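Local coordinates for holo-[acyl-carrier-protein] synthase (Thermotoga maritima, PDB 5XUM), which belongs to the 4'-phosphopantetheinyl transferase superfamily, whose members share a related fold, at residues 121-124 against 125-129. Sequence-based numbering, arbitrary orientation.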
loop_
_atom_site.group_PDB
_atom_site.type_symbol
_atom_site.label_atom_id
_atom_site.label_comp_id
_atom_site.label_asym_id
_atom_site.label_seq_id
_atom_site.Cartn_x
_atom_site.Cartn_y
_atom_site.Cartn_z
ATOM N N SER A 121 -21.314 -30.232 -2.730
ATOM C CA SER A 121 -21.387 -30.619 -4.138
ATOM C C SER A 121 -21.767 -29.447 -5.047
ATOM O O SER A 121 -21.191 -29.284 -6.124
ATOM C CB SER A 121 -22.371 -31.778 -4.322
ATOM O OG SER A 121 -22.376 -32.232 -5.663
ATOM N N PHE A 122 -22.730 -28.639 -4.603
ATOM C CA PHE A 122 -23.151 -27.432 -5.320
ATOM C C PHE A 122 -21.977 -26.479 -5.552
ATOM O O PHE A 122 -21.824 -25.928 -6.645
ATOM C CB PHE A 122 -24.267 -26.717 -4.544
ATOM C CG PHE A 122 -24.687 -25.395 -5.140
ATOM C CD1 PHE A 122 -25.748 -25.326 -6.038
ATOM C CD2 PHE A 122 -24.033 -24.216 -4.789
ATOM C CE1 PHE A 122 -26.141 -24.111 -6.581
ATOM C CE2 PHE A 122 -24.420 -22.996 -5.331
ATOM C CZ PHE A 122 -25.475 -22.945 -6.230
ATOM N N LEU A 123 -21.159 -26.295 -4.518
ATOM C CA LEU A 123 -20.050 -25.342 -4.558
ATOM C C LEU A 123 -18.871 -25.830 -5.395
ATOM O O LEU A 123 -18.262 -25.039 -6.116
ATOM C CB LEU A 123 -19.589 -24.982 -3.140
ATOM C CG LEU A 123 -20.599 -24.307 -2.202
ATOM C CD1 LEU A 123 -20.034 -24.223 -0.790
ATOM C CD2 LEU A 123 -21.019 -22.929 -2.696
ATOM N N ARG A 124 -18.563 -27.124 -5.304
ATOM C CA ARG A 124 -17.425 -27.713 -6.025
ATOM C C ARG A 124 -17.616 -27.757 -7.542
ATOM O O ARG A 124 -16.638 -27.778 -8.292
ATOM C CB ARG A 124 -17.095 -29.109 -5.490
ATOM C CG ARG A 124 -16.480 -29.103 -4.101
ATOM C CD ARG A 124 -15.854 -30.442 -3.744
ATOM N NE ARG A 124 -15.516 -30.517 -2.322
ATOM C CZ ARG A 124 -14.373 -30.091 -1.787
ATOM N NH1 ARG A 124 -14.173 -30.206 -0.481
ATOM N NH2 ARG A 124 -13.429 -29.549 -2.548
ATOM N N LYS A 125 -18.874 -27.775 -7.982
ATOM C CA LYS A 125 -19.211 -27.707 -9.404
ATOM C C LYS A 125 -18.884 -26.333 -9.980
ATOM O O LYS A 125 -18.508 -26.214 -11.148
ATOM C CB LYS A 125 -20.701 -27.983 -9.623
ATOM C CG LYS A 125 -21.147 -29.415 -9.389
ATOM C CD LYS A 125 -22.664 -29.501 -9.450
ATOM C CE LYS A 125 -23.179 -30.778 -8.810
ATOM N NZ LYS A 125 -24.666 -30.838 -8.838
ATOM N N ARG A 126 -19.032 -25.304 -9.149
ATOM C CA ARG A 126 -18.938 -23.919 -9.599
ATOM C C ARG A 126 -17.633 -23.232 -9.197
ATOM O O ARG A 126 -17.093 -22.431 -9.962
ATOM C CB ARG A 126 -20.143 -23.123 -9.087
ATOM C CG ARG A 126 -21.466 -23.561 -9.698
ATOM C CD ARG A 126 -22.651 -23.178 -8.826
ATOM N NE ARG A 126 -23.926 -23.553 -9.441
ATOM C CZ ARG A 126 -24.470 -24.768 -9.386
ATOM N NH1 ARG A 126 -25.634 -24.996 -9.980
ATOM N NH2 ARG A 126 -23.861 -25.758 -8.741
ATOM N N PHE A 127 -17.127 -23.555 -8.009
ATOM C CA PHE A 127 -15.961 -22.868 -7.455
ATOM C C PHE A 127 -14.842 -23.806 -7.034
ATOM O O PHE A 127 -15.065 -24.986 -6.760
ATOM C CB PHE A 127 -16.363 -22.016 -6.245
ATOM C CG PHE A 127 -17.512 -21.094 -6.505
ATOM C CD1 PHE A 127 -17.361 -19.985 -7.332
ATOM C CD2 PHE A 127 -18.750 -21.329 -5.917
ATOM C CE1 PHE A 127 -18.426 -19.132 -7.572
ATOM C CE2 PHE A 127 -19.818 -20.478 -6.150
ATOM C CZ PHE A 127 -19.656 -19.380 -6.981
ATOM N N GLU A 128 -13.633 -23.252 -6.989
ATOM C CA GLU A 128 -12.488 -23.898 -6.373
ATOM C C GLU A 128 -12.652 -23.787 -4.857
ATOM O O GLU A 128 -12.557 -22.696 -4.293
ATOM C CB GLU A 128 -11.199 -23.210 -6.836
ATOM C CG GLU A 128 -9.908 -23.828 -6.315
ATOM C CD GLU A 128 -8.669 -23.043 -6.717
ATOM O OE1 GLU A 128 -7.551 -23.511 -6.417
ATOM O OE2 GLU A 128 -8.802 -21.961 -7.333
ATOM N N VAL A 129 -12.930 -24.918 -4.213
ATOM C CA VAL A 129 -13.127 -24.975 -2.763
ATOM C C VAL A 129 -11.796 -25.279 -2.075
ATOM O O VAL A 129 -11.100 -26.223 -2.449
ATOM C CB VAL A 129 -14.206 -26.017 -2.375
ATOM C CG1 VAL A 129 -14.304 -26.177 -0.864
ATOM C CG2 VAL A 129 -15.560 -25.621 -2.948
#
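Arg126 folds back over Phe122, one helical turn earlier, and illustrates how a cation-pi stack and a hydrogen bond can share one guanidinium. The group lies nearly flat on one face of the ring, the planes 12° apart; Arg126 CZ lies 3.8 Å from the centroid of the Phe122 ring, and CD adds a CH-pi contact over the same face. Arg126 NH2 also donates to Phe122 O at 2.9 Å, meeting a lone pair in the carbonyl plane, and the two interactions together fix the rotation of the guanidinium. With CG anti to the backbone N (chi1 175°), the Phe122 ring stands beside its own carbonyl carbon, where one guanidinium can meet both.

Nearer the backbone, Leu123 O accepts from both Phe127 N, at 2.7 Å, and Arg126 N, at 3.1 Å. As the chain turns into the strand, Val129 CB presses against a face of the Arg124 guanidinium, 3.6 Å from Arg124 NH2, and CG2 against Leu123 CB. Glu120 holds Arg124 through a salt bridge.

Leu123 and Phe127 reach helix 145-154 through Leu152 and Leu148. Trp137 of strand 137-140 touches Leu123, Arg124 and Val129, and strand 128-132 borders that antiparallel sheet within this chain.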